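Local coordinates for apical membrane antigen 1 (Toxoplasma gondii, PDB 3ZLE), which probably takes part in host-cell invasion as a parasite-surface component of the moving junction, this chain being a large part of its ectodomain, at residues 23-28 against 321-326; 42-47 against 293-298; 67-72 against 158-163; 229-234 against 368-373. All coordinates share one frame; numbering follows the deposited sequence.

Interaction 1: 23-28 against 321-326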
loop_
_atom_site.group_PDB
_atom_site.type_symbol
_atom_site.label_atom_id
_atom_site.label_comp_id
_atom_site.label_asym_id
_atom_site.label_seq_id
_atom_site.Cartn_x
_atom_site.Cartn_y
_atom_site.Cartn_z
ATOM N N ASN A 23 2.805 3.994 -11.832
ATOM C CA ASN A 23 1.512 3.778 -12.488
ATOM C C ASN A 23 0.723 2.717 -11.767
ATOM O O ASN A 23 0.676 1.557 -12.176
ATOM C CB ASN A 23 1.702 3.373 -13.914
ATOM C CG ASN A 23 0.403 3.240 -14.637
ATOM O OD1 ASN A 23 -0.676 3.297 -14.034
ATOM N ND2 ASN A 23 0.481 3.110 -15.939
ATOM N N ILE A 24 0.188 3.117 -10.636
ATOM C CA ILE A 24 -0.438 2.226 -9.663
ATOM C C ILE A 24 -1.629 1.345 -10.165
ATOM O O ILE A 24 -1.755 0.166 -9.770
ATOM C CB ILE A 24 -0.814 3.056 -8.415
ATOM C CG1 ILE A 24 0.490 3.399 -7.640
ATOM C CG2 ILE A 24 -1.801 2.311 -7.517
ATOM C CD1 ILE A 24 0.237 4.081 -6.293
ATOM N N PRO A 25 -2.583 1.938 -10.925
ATOM C CA PRO A 25 -3.657 1.074 -11.457
ATOM C C PRO A 25 -3.087 -0.003 -12.330
ATOM O O PRO A 25 -3.583 -1.114 -12.332
ATOM C CB PRO A 25 -4.480 2.032 -12.334
ATOM C CG PRO A 25 -4.145 3.416 -11.831
ATOM C CD PRO A 25 -2.716 3.338 -11.370
ATOM N N GLN A 26 -2.077 0.329 -13.127
ATOM C CA GLN A 26 -1.415 -0.687 -13.892
ATOM C C GLN A 26 -0.646 -1.712 -13.031
ATOM O O GLN A 26 -0.866 -2.912 -13.170
ATOM C CB GLN A 26 -0.516 -0.063 -14.922
ATOM C CG GLN A 26 0.156 -1.077 -15.833
ATOM C CD GLN A 26 0.549 -0.447 -17.148
ATOM O OE1 GLN A 26 -0.129 0.452 -17.633
ATOM N NE2 GLN A 26 1.698 -0.855 -17.687
ATOM N N VAL A 27 0.292 -1.267 -12.188
ATOM C CA VAL A 27 1.208 -2.250 -11.538
ATOM C C VAL A 27 0.549 -2.888 -10.287
ATOM O O VAL A 27 0.794 -4.019 -9.980
ATOM C CB VAL A 27 2.600 -1.665 -11.158
ATOM C CG1 VAL A 27 3.316 -1.071 -12.371
ATOM C CG2 VAL A 27 2.475 -0.622 -10.051
ATOM N N HIS A 28 -0.333 -2.180 -9.621
ATOM C CA HIS A 28 -1.008 -2.780 -8.488
ATOM C C HIS A 28 -2.385 -3.381 -8.841
ATOM O O HIS A 28 -2.624 -4.556 -8.562
ATOM C CB HIS A 28 -1.103 -1.778 -7.333
ATOM C CG HIS A 28 -1.668 -2.339 -6.072
ATOM N ND1 HIS A 28 -1.088 -3.388 -5.386
ATOM C CD2 HIS A 28 -2.799 -2.005 -5.384
ATOM C CE1 HIS A 28 -1.832 -3.666 -4.323
ATOM N NE2 HIS A 28 -2.864 -2.825 -4.294
ATOM N N ASP A 321 -4.924 12.468 -7.785
ATOM C CA ASP A 321 -5.461 11.212 -8.298
ATOM C C ASP A 321 -5.207 10.985 -9.763
ATOM O O ASP A 321 -5.885 10.168 -10.370
ATOM C CB ASP A 321 -6.964 11.113 -8.027
ATOM C CG ASP A 321 -7.772 12.099 -8.847
ATOM O OD1 ASP A 321 -7.196 12.852 -9.650
ATOM O OD2 ASP A 321 -8.986 12.169 -8.620
ATOM N N GLN A 322 -4.129 11.574 -10.285
ATOM C CA GLN A 322 -3.668 11.260 -11.641
ATOM C C GLN A 322 -2.375 10.449 -11.648
ATOM O O GLN A 322 -1.473 10.687 -10.860
ATOM C CB GLN A 322 -3.443 12.537 -12.421
ATOM C CG GLN A 322 -4.676 13.412 -12.529
ATOM C CD GLN A 322 -5.102 13.611 -13.965
ATOM O OE1 GLN A 322 -4.287 13.967 -14.824
ATOM N NE2 GLN A 322 -6.373 13.343 -14.247
ATOM N N VAL A 323 -2.249 9.556 -12.616
ATOM C CA VAL A 323 -1.014 8.892 -12.815
ATOM C C VAL A 323 0.001 9.915 -13.295
ATOM O O VAL A 323 -0.175 10.514 -14.373
ATOM C CB VAL A 323 -1.131 7.757 -13.832
ATOM C CG1 VAL A 323 0.266 7.219 -14.169
ATOM C CG2 VAL A 323 -2.013 6.640 -13.276
ATOM N N PRO A 324 1.130 10.032 -12.565
ATOM C CA PRO A 324 2.118 11.041 -12.903
ATOM C C PRO A 324 3.074 10.450 -13.921
ATOM O O PRO A 324 3.199 9.233 -13.989
ATOM C CB PRO A 324 2.825 11.305 -11.556
ATOM C CG PRO A 324 2.681 10.042 -10.806
ATOM C CD PRO A 324 1.452 9.324 -11.321
ATOM N N ASP A 325 3.710 11.290 -14.732
ATOM C CA ASP A 325 4.597 10.786 -15.786
ATOM C C ASP A 325 5.936 11.523 -15.817
ATOM O O ASP A 325 6.729 11.346 -16.701
ATOM C CB ASP A 325 3.896 10.863 -17.169
ATOM C CG ASP A 325 3.520 12.282 -17.560
ATOM O OD1 ASP A 325 4.007 13.235 -16.911
ATOM O OD2 ASP A 325 2.815 12.465 -18.599
ATOM N N CYS A 326 6.209 12.317 -14.805
ATOM C CA CYS A 326 7.567 12.818 -14.644
ATOM C C CYS A 326 7.772 13.222 -13.206
ATOM O O CYS A 326 6.822 13.190 -12.371
ATOM C CB CYS A 326 7.818 14.021 -15.577
ATOM S SG CYS A 326 6.579 15.315 -15.355
#
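N23 and V323 make most of this small surface contact, with P25 beside them. The valine lies aslant the asparagine and touches it with both methyls. CG1 of V323 rests 4.0 Å from CG of N23, beside the amide carbon, whereas CG2 reaches the asparagine's oxygen, 3.7 Å from N23 OD1. Across the contact that oxygen meets methyl carbons, a van der Waals touch. CG2 also serves the proline: the valine runs counter to the ring alongside it, and V323 CG2 stops 3.9 Å from P25 CD. A beta-branched residue suits this place because the fork at CB lets one short side chain touch N23 with both methyls and P25 with one of them.

N23 holds its amide anti to the backbone N (chi1 -176°), a rotation that leaves OD1 within reach of the helix start. There OD1 accepts from Q26 N at 3.4 Å, a long and weak bond though fairly straight at 160°. P25, in the first turn, has no N-H to lose. W303 of strand 303-308 touches I24 and P25 as well as V323 and P324. Further on, D325 and C326 face G229 in a classic beta bulge, and C326 is tied to C236 by a disulfide. The arrangement is that of an asparagine N-cap, here opening the short helix 24-27 against the loop between strands 315-320 and 326-330.

Interaction 2: 42-47 against 293-298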
loop_
_atom_site.group_PDB
_atom_site.type_symbol
_atom_site.label_atom_id
_atom_site.label_comp_id
_atom_site.label_asym_id
_atom_site.label_seq_id
_atom_site.Cartn_x
_atom_site.Cartn_y
_atom_site.Cartn_z
ATOM N N GLY A 42 -17.410 -17.348 -4.195
ATOM C CA GLY A 42 -18.371 -16.455 -3.522
ATOM C C GLY A 42 -17.774 -15.463 -2.517
ATOM O O GLY A 42 -18.495 -14.621 -1.989
ATOM N N TYR A 43 -16.451 -15.470 -2.318
ATOM C CA TYR A 43 -15.860 -14.499 -1.374
ATOM C C TYR A 43 -14.935 -13.471 -2.007
ATOM O O TYR A 43 -14.159 -13.800 -2.916
ATOM C CB TYR A 43 -15.135 -15.204 -0.257
ATOM C CG TYR A 43 -15.988 -16.148 0.502
ATOM C CD1 TYR A 43 -16.712 -15.724 1.629
ATOM C CD2 TYR A 43 -16.030 -17.488 0.151
ATOM C CE1 TYR A 43 -17.455 -16.625 2.380
ATOM C CE2 TYR A 43 -16.803 -18.395 0.863
ATOM C CZ TYR A 43 -17.523 -17.963 1.966
ATOM O OH TYR A 43 -18.255 -18.890 2.680
ATOM N N ARG A 44 -14.938 -12.258 -1.446
ATOM C CA ARG A 44 -13.947 -11.232 -1.829
ATOM C C ARG A 44 -12.524 -11.638 -1.404
ATOM O O ARG A 44 -12.314 -12.204 -0.324
ATOM C CB ARG A 44 -14.335 -9.881 -1.230
ATOM C CG ARG A 44 -15.824 -9.678 -1.242
ATOM C CD ARG A 44 -16.212 -8.213 -1.358
ATOM N NE ARG A 44 -15.404 -7.518 -2.340
ATOM C CZ ARG A 44 -15.233 -6.198 -2.352
ATOM N NH1 ARG A 44 -15.843 -5.435 -1.449
ATOM N NH2 ARG A 44 -14.553 -5.636 -3.329
ATOM N N GLU A 45 -11.583 -11.503 -2.325
ATOM C CA GLU A 45 -10.248 -12.071 -2.138
ATOM C C GLU A 45 -9.237 -10.940 -2.371
ATOM O O GLU A 45 -9.483 -10.054 -3.226
ATOM C CB GLU A 45 -10.063 -13.231 -3.128
ATOM C CG GLU A 45 -8.723 -13.925 -3.092
ATOM C CD GLU A 45 -8.650 -15.073 -4.089
ATOM O OE1 GLU A 45 -8.915 -14.823 -5.281
ATOM O OE2 GLU A 45 -8.341 -16.226 -3.684
ATOM N N VAL A 46 -8.224 -10.845 -1.499
ATOM C CA VAL A 46 -7.210 -9.750 -1.602
ATOM C C VAL A 46 -6.434 -9.971 -2.865
ATOM O O VAL A 46 -5.939 -11.066 -3.096
ATOM C CB VAL A 46 -6.206 -9.754 -0.395
ATOM C CG1 VAL A 46 -5.284 -8.515 -0.421
ATOM C CG2 VAL A 46 -6.959 -9.795 0.930
ATOM N N GLY A 47 -6.255 -8.922 -3.674
ATOM C CA GLY A 47 -5.818 -9.123 -5.050
ATOM C C GLY A 47 -4.695 -8.280 -5.648
ATOM O O GLY A 47 -4.217 -8.594 -6.715
ATOM N N SER A 293 -20.233 -5.439 -5.243
ATOM C CA SER A 293 -18.942 -5.217 -4.560
ATOM C C SER A 293 -18.029 -4.361 -5.414
ATOM O O SER A 293 -17.700 -4.732 -6.535
ATOM C CB SER A 293 -18.257 -6.546 -4.239
ATOM O OG SER A 293 -18.982 -7.264 -3.250
ATOM N N PRO A 294 -17.592 -3.220 -4.879
ATOM C CA PRO A 294 -16.769 -2.295 -5.655
ATOM C C PRO A 294 -15.375 -2.840 -5.923
ATOM O O PRO A 294 -14.753 -3.466 -5.057
ATOM C CB PRO A 294 -16.678 -1.037 -4.759
ATOM C CG PRO A 294 -17.513 -1.309 -3.548
ATOM C CD PRO A 294 -17.755 -2.798 -3.485
ATOM N N LYS A 295 -14.850 -2.513 -7.082
ATOM C CA LYS A 295 -13.449 -2.729 -7.354
ATOM C C LYS A 295 -12.835 -1.466 -7.919
ATOM O O LYS A 295 -13.130 -1.071 -9.029
ATOM C CB LYS A 295 -13.277 -3.905 -8.296
ATOM C CG LYS A 295 -13.764 -5.224 -7.709
ATOM C CD LYS A 295 -13.738 -6.310 -8.772
ATOM C CE LYS A 295 -13.678 -7.691 -8.156
ATOM N NZ LYS A 295 -14.904 -8.465 -8.453
ATOM N N SER A 296 -12.057 -0.773 -7.089
ATOM C CA SER A 296 -11.312 0.407 -7.523
ATOM C C SER A 296 -10.408 0.077 -8.719
ATOM O O SER A 296 -10.144 0.923 -9.543
ATOM C CB SER A 296 -10.462 0.915 -6.367
ATOM O OG SER A 296 -9.496 -0.075 -6.006
ATOM N N GLY A 297 -9.954 -1.149 -8.836
ATOM C CA GLY A 297 -8.857 -1.449 -9.842
ATOM C C GLY A 297 -7.577 -0.679 -9.569
ATOM O O GLY A 297 -6.708 -0.590 -10.437
ATOM N N GLY A 298 -7.472 -0.087 -8.355
ATOM C CA GLY A 298 -6.349 0.784 -8.031
ATOM C C GLY A 298 -6.387 2.198 -8.590
ATOM O O GLY A 298 -5.443 2.970 -8.405
#
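The guanidinium of R44 is laid flat on a serine methylene: S293 CB sits 3.5 Å above its plane, over the centre of the group, and the planar cation uses its face for plain van der Waals contact. Its edge does the polar work. R44 NH2 lies 2.8 Å from P294 O, near the guanidinium plane, yet the N-H...O angle is just 123°, so this short bond is weak. R44 NH1 gives a hydrogen bond to D269 O and also passes 3.8 Å from P294 CD. A bend at chi3 (43°) turns the group across the proline, the two side chains meeting at about a right angle.

R44 belongs to strand 43-45, which pairs antiparallel with 38-40 in a two-stranded sheet; the long arginine suits a place where the backbones stay apart, the nearest CA atoms, of R44 and S293, being 8.3 Å from each other. S293 OG approaches R44 CD at 3.5 Å but is hydrogen-bonded to E290 N.

K295 brings a second positive charge, its NZ 5.9 Å from R44 NH2, and is balanced by a salt bridge to D39. Beyond it S296 forms an ST turn, its OG accepting from G298 N at 3.1 Å while also bonded to D269 OD1.

Interaction 3: 67-72 against 158-163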
loop_
_atom_site.group_PDB
_atom_site.type_symbol
_atom_site.label_atom_id
_atom_site.label_comp_id
_atom_site.label_asym_id
_atom_site.label_seq_id
_atom_site.Cartn_x
_atom_site.Cartn_y
_atom_site.Cartn_z
ATOM N N ASN A 67 -5.458 -7.102 21.394
ATOM C CA ASN A 67 -5.660 -6.071 20.366
ATOM C C ASN A 67 -4.536 -6.035 19.319
ATOM O O ASN A 67 -4.208 -4.979 18.774
ATOM C CB ASN A 67 -5.801 -4.693 21.017
ATOM C CG ASN A 67 -6.812 -3.834 20.321
ATOM O OD1 ASN A 67 -7.749 -4.331 19.697
ATOM N ND2 ASN A 67 -6.610 -2.534 20.381
ATOM N N ASN A 68 -3.927 -7.188 19.067
ATOM C CA ASN A 68 -2.872 -7.291 18.077
ATOM C C ASN A 68 -3.370 -8.132 16.898
ATOM O O ASN A 68 -3.782 -9.256 17.065
ATOM C CB ASN A 68 -1.656 -7.927 18.721
ATOM C CG ASN A 68 -0.443 -7.965 17.799
ATOM O OD1 ASN A 68 -0.548 -7.726 16.603
ATOM N ND2 ASN A 68 0.691 -8.400 18.344
ATOM N N PHE A 69 -3.447 -7.545 15.726
ATOM C CA PHE A 69 -4.053 -8.250 14.626
ATOM C C PHE A 69 -3.191 -9.426 14.108
ATOM O O PHE A 69 -3.642 -10.208 13.282
ATOM C CB PHE A 69 -4.425 -7.282 13.508
ATOM C CG PHE A 69 -3.346 -7.081 12.496
ATOM C CD1 PHE A 69 -2.243 -6.255 12.777
ATOM C CD2 PHE A 69 -3.495 -7.584 11.201
ATOM C CE1 PHE A 69 -1.253 -6.039 11.824
ATOM C CE2 PHE A 69 -2.516 -7.355 10.224
ATOM C CZ PHE A 69 -1.409 -6.553 10.522
ATOM N N LEU A 70 -1.931 -9.502 14.548
ATOM C CA LEU A 70 -1.086 -10.647 14.196
ATOM C C LEU A 70 -1.252 -11.799 15.147
ATOM O O LEU A 70 -0.566 -12.794 15.035
ATOM C CB LEU A 70 0.376 -10.273 14.130
ATOM C CG LEU A 70 0.712 -9.166 13.163
ATOM C CD1 LEU A 70 2.231 -9.059 13.162
ATOM C CD2 LEU A 70 0.165 -9.535 11.774
ATOM N N ASP A 71 -2.187 -11.674 16.067
ATOM C CA ASP A 71 -2.550 -12.801 16.910
ATOM C C ASP A 71 -3.340 -13.835 16.136
ATOM O O ASP A 71 -3.968 -13.520 15.102
ATOM C CB ASP A 71 -3.366 -12.327 18.110
ATOM C CG ASP A 71 -2.502 -11.726 19.215
ATOM O OD1 ASP A 71 -1.249 -11.671 19.062
ATOM O OD2 ASP A 71 -3.095 -11.316 20.243
ATOM N N ASP A 72 -3.197 -15.080 16.578
ATOM C CA ASP A 72 -3.989 -16.182 16.141
ATOM C C ASP A 72 -5.433 -15.805 16.118
ATOM O O ASP A 72 -5.959 -15.292 17.101
ATOM C CB ASP A 72 -3.788 -17.399 17.080
ATOM C CG ASP A 72 -2.494 -18.105 16.830
ATOM O OD1 ASP A 72 -1.875 -17.821 15.792
ATOM O OD2 ASP A 72 -2.126 -19.010 17.614
ATOM N N TYR A 158 3.708 -13.972 8.080
ATOM C CA TYR A 158 2.366 -14.305 8.551
ATOM C C TYR A 158 1.450 -14.543 7.371
ATOM O O TYR A 158 1.380 -13.719 6.436
ATOM C CB TYR A 158 1.777 -13.170 9.421
ATOM C CG TYR A 158 2.522 -12.904 10.713
ATOM C CD1 TYR A 158 3.720 -12.216 10.703
ATOM C CD2 TYR A 158 1.977 -13.260 11.958
ATOM C CE1 TYR A 158 4.380 -11.900 11.873
ATOM C CE2 TYR A 158 2.663 -12.982 13.144
ATOM C CZ TYR A 158 3.862 -12.302 13.082
ATOM O OH TYR A 158 4.582 -12.029 14.206
ATOM N N VAL A 159 0.669 -15.616 7.463
ATOM C CA VAL A 159 -0.438 -15.835 6.589
ATOM C C VAL A 159 -1.711 -15.586 7.385
ATOM O O VAL A 159 -1.916 -16.211 8.442
ATOM C CB VAL A 159 -0.433 -17.307 6.057
ATOM C CG1 VAL A 159 -1.549 -17.510 5.026
ATOM C CG2 VAL A 159 0.895 -17.591 5.405
ATOM N N LEU A 160 -2.556 -14.658 6.911
ATOM C CA LEU A 160 -3.771 -14.291 7.625
ATOM C C LEU A 160 -4.960 -15.123 7.112
ATOM O O LEU A 160 -5.416 -14.931 5.983
ATOM C CB LEU A 160 -4.124 -12.782 7.403
ATOM C CG LEU A 160 -3.035 -11.729 7.723
ATOM C CD1 LEU A 160 -3.540 -10.324 7.486
ATOM C CD2 LEU A 160 -2.409 -11.885 9.139
ATOM N N SER A 161 -5.613 -15.836 7.999
ATOM C CA SER A 161 -6.865 -16.436 7.602
ATOM C C SER A 161 -8.051 -15.460 7.651
ATOM O O SER A 161 -9.090 -15.727 7.053
ATOM C CB SER A 161 -7.122 -17.709 8.383
ATOM O OG SER A 161 -7.459 -17.395 9.707
ATOM N N VAL A 162 -7.839 -14.274 8.214
ATOM C CA VAL A 162 -8.849 -13.228 8.133
ATOM C C VAL A 162 -8.468 -12.214 7.085
ATOM O O VAL A 162 -7.439 -11.575 7.192
ATOM C CB VAL A 162 -9.075 -12.529 9.494
ATOM C CG1 VAL A 162 -10.195 -11.506 9.416
ATOM C CG2 VAL A 162 -9.394 -13.563 10.559
ATOM N N SER A 163 -9.323 -12.042 6.085
ATOM C CA SER A 163 -8.985 -11.229 4.904
ATOM C C SER A 163 -9.741 -9.929 4.907
ATOM O O SER A 163 -9.482 -9.068 4.058
ATOM C CB SER A 163 -9.264 -11.973 3.614
ATOM O OG SER A 163 -10.575 -12.500 3.592
#
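A type I beta turn from N68 to D71, reinforced by an Asx turn, presents F69 and L70 to Y158 in strand 156-159 and to L160 just after it. That strand belongs to the five-stranded antiparallel sheet in the N-terminal half of this AMA1 ectodomain, so the contact fastens a long loop to the sheet. The turn is closed by the backbone bond from D71 N to N68 O.

L70 is central. Its CD1 lies over one face of the tyrosine ring, 3.9 Å from the Y158 ring centroid and 21° off the normal, a CH-pi contact displaced toward the hydroxyl end: the nearest ring atom is Y158 CZ, 3.6 Å from L70 CD1. CB of the leucine is on the same side of the ring, out past its rim, 3.7 Å from Y158 CE2. With chi2 near 180° (-174°), CD1 is carried out along the side chain, while CD2 branches off toward F69 and L160. L70 CD2 sits over a face of its neighbour F69 and comes 4.4 Å from L160 CD2. A leucine suits this place, since its two branches can serve separate aromatic rings.

L160 meets the phenylalanine at its edge, L160 CD1 being 4.2 Å from F69 CE2. F69 is buried further by A56, I57 and M59 of strand 55-59, by L199 and by V149. The Asx turn steadies the loop ahead of L70: N68 OD1 accepts from L70 N at 3.0 Å, the bond nearly straight at 163° but with the donor standing above the carbonyl plane.

Interaction 4: 229-234 against 368-373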
loop_
_atom_site.group_PDB
_atom_site.type_symbol
_atom_site.label_atom_id
_atom_site.label_comp_id
_atom_site.label_asym_id
_atom_site.label_seq_id
_atom_site.Cartn_x
_atom_site.Cartn_y
_atom_site.Cartn_z
ATOM N N GLY A 229 4.998 14.942 -11.144
ATOM C CA GLY A 229 4.359 15.898 -12.072
ATOM C C GLY A 229 3.723 15.308 -13.328
ATOM O O GLY A 229 3.482 14.104 -13.414
ATOM N N LYS A 230 3.315 16.211 -14.225
ATOM C CA LYS A 230 2.769 15.897 -15.523
ATOM C C LYS A 230 3.553 16.670 -16.556
ATOM O O LYS A 230 3.646 17.886 -16.469
ATOM C CB LYS A 230 1.305 16.339 -15.603
ATOM C CG LYS A 230 0.484 15.584 -16.639
ATOM C CD LYS A 230 0.371 14.094 -16.259
ATOM C CE LYS A 230 -0.721 13.371 -17.048
ATOM N NZ LYS A 230 -2.009 13.335 -16.294
ATOM N N TRP A 231 4.069 15.984 -17.565
ATOM C CA TRP A 231 4.829 16.632 -18.605
ATOM C C TRP A 231 3.903 17.435 -19.524
ATOM O O TRP A 231 2.959 16.878 -20.091
ATOM C CB TRP A 231 5.584 15.584 -19.438
ATOM C CG TRP A 231 6.575 16.179 -20.342
ATOM C CD1 TRP A 231 6.417 16.466 -21.677
ATOM C CD2 TRP A 231 7.871 16.678 -19.971
ATOM N NE1 TRP A 231 7.569 17.020 -22.173
ATOM C CE2 TRP A 231 8.469 17.187 -21.142
ATOM C CE3 TRP A 231 8.609 16.679 -18.770
ATOM C CZ2 TRP A 231 9.788 17.679 -21.166
ATOM C CZ3 TRP A 231 9.908 17.176 -18.781
ATOM C CH2 TRP A 231 10.485 17.689 -19.984
ATOM N N GLU A 232 4.196 18.734 -19.656
ATOM C CA GLU A 232 3.427 19.690 -20.460
ATOM C C GLU A 232 4.346 20.850 -20.825
ATOM O O GLU A 232 4.962 21.468 -19.950
ATOM C CB GLU A 232 2.266 20.290 -19.656
ATOM C CG GLU A 232 1.270 19.311 -19.069
ATOM C CD GLU A 232 0.449 19.951 -17.961
ATOM O OE1 GLU A 232 0.426 21.200 -17.902
ATOM O OE2 GLU A 232 -0.118 19.214 -17.119
ATOM N N ASP A 233 4.392 21.190 -22.104
ATOM C CA ASP A 233 5.102 22.383 -22.535
ATOM C C ASP A 233 6.588 22.282 -22.246
ATOM O O ASP A 233 7.202 23.240 -21.781
ATOM C CB ASP A 233 4.537 23.616 -21.846
ATOM C CG ASP A 233 3.223 24.051 -22.431
ATOM O OD1 ASP A 233 3.131 24.158 -23.675
ATOM O OD2 ASP A 233 2.276 24.279 -21.647
ATOM N N GLY A 234 7.159 21.115 -22.499
ATOM C CA GLY A 234 8.605 20.923 -22.353
ATOM C C GLY A 234 9.181 21.045 -20.946
ATOM O O GLY A 234 10.392 21.201 -20.799
ATOM N N VAL A 368 11.522 27.226 -18.290
ATOM C CA VAL A 368 11.962 26.121 -17.427
ATOM C C VAL A 368 12.898 25.197 -18.197
ATOM O O VAL A 368 12.720 24.992 -19.392
ATOM C CB VAL A 368 10.755 25.383 -16.831
ATOM C CG1 VAL A 368 11.209 24.265 -15.873
ATOM C CG2 VAL A 368 9.876 26.386 -16.077
ATOM N N VAL A 369 14.042 24.878 -17.600
ATOM C CA VAL A 369 15.092 24.156 -18.302
ATOM C C VAL A 369 15.359 22.901 -17.460
ATOM O O VAL A 369 15.359 22.980 -16.224
ATOM C CB VAL A 369 16.367 25.059 -18.443
ATOM C CG1 VAL A 369 17.552 24.308 -19.001
ATOM C CG2 VAL A 369 16.089 26.231 -19.370
ATOM N N THR A 370 15.359 21.733 -18.112
ATOM C CA THR A 370 15.666 20.443 -17.468
ATOM C C THR A 370 17.028 19.970 -17.962
ATOM O O THR A 370 17.258 19.895 -19.159
ATOM C CB THR A 370 14.614 19.355 -17.831
ATOM O OG1 THR A 370 13.292 19.871 -17.642
ATOM C CG2 THR A 370 14.770 18.099 -16.954
ATOM N N GLU A 371 17.964 19.746 -17.045
ATOM C CA GLU A 371 19.286 19.309 -17.454
ATOM C C GLU A 371 19.876 18.256 -16.536
ATOM O O GLU A 371 19.285 17.890 -15.507
ATOM C CB GLU A 371 20.310 20.452 -17.571
ATOM C CG GLU A 371 19.805 21.855 -17.847
ATOM C CD GLU A 371 20.865 22.895 -17.496
ATOM O OE1 GLU A 371 21.873 22.979 -18.221
ATOM O OE2 GLU A 371 20.743 23.545 -16.438
ATOM N N CYS A 372 21.119 17.883 -16.866
ATOM C CA CYS A 372 21.920 16.994 -16.053
ATOM C C CYS A 372 23.196 17.679 -15.611
ATOM O O CYS A 372 24.151 17.775 -16.369
ATOM C CB CYS A 372 22.325 15.762 -16.833
ATOM S SG CYS A 372 22.666 14.348 -15.746
ATOM N N VAL A 373 23.300 17.856 -14.317
ATOM C CA VAL A 373 24.367 18.611 -13.738
ATOM C C VAL A 373 24.946 17.677 -12.678
ATOM O O VAL A 373 24.218 17.232 -11.804
ATOM C CB VAL A 373 23.751 19.840 -13.040
ATOM C CG1 VAL A 373 24.759 20.558 -12.194
ATOM C CG2 VAL A 373 23.042 20.751 -14.043
#
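The two segments come from different antiparallel sheets and do not pair: their closest CA atoms, those of G234 and V368, are 7.9 Å apart, and no hydrogen bond passes between them. In 229-234 the chain leaves strand 226-232 and turns back into strand 235-238, a beta hairpin whose two-residue turn, D233 and G234, has positive phi at both positions. Glycine is well suited to such angles (phi 65° at G234). Segment 368-373 is part of the central strand of a three-stranded sheet in the cystine-rich C-terminal region, where C372 is joined to C350.

W231 and T370 bring the segments together. With chi1 near 180° (-169°) the indole swings away from its own N and past the turn; its width lets it span from the hairpin toward the second sheet. The turn packs on one face of the ring, G234 C lying 3.3 Å from the indole plane, offset toward the rim, an approach eased by the absence of a side chain. I358 of strand 358-359 touches both W231 and T370. W231 NE1 bonds weakly to G5 O, while its backbone N bonds to D325 OD1. Threonine, beta-branched, suits a strand, and its small hydroxyl end fits obliquely beside the ring without a bond: T370 OG1 is 4.3 Å from W231 CH2 and 4.5 Å from G234 O.

Overall arrangement
From the N terminus, 23-28 opens the widest loop, closed at 321-326 by interaction 1. Within it 42-47 opens a second, closed at 293-298 by interaction 2, and inside that lies the shorter loop of interaction 3. Interaction 4 begins at 229-234, within the first two loops, and ends beyond both, so it crosses interactions 1 and 2 but follows interaction 3 in series. Neighbours touch in turn: V46 packs on S163, P25 on G298, and C326 O and G229 N, 2.8 Å apart, probably share a hydrogen bond. The resulting row runs from the five-stranded sheet to the C-terminal sheet, interactions 3 and 4 having centres about 46 Å apart.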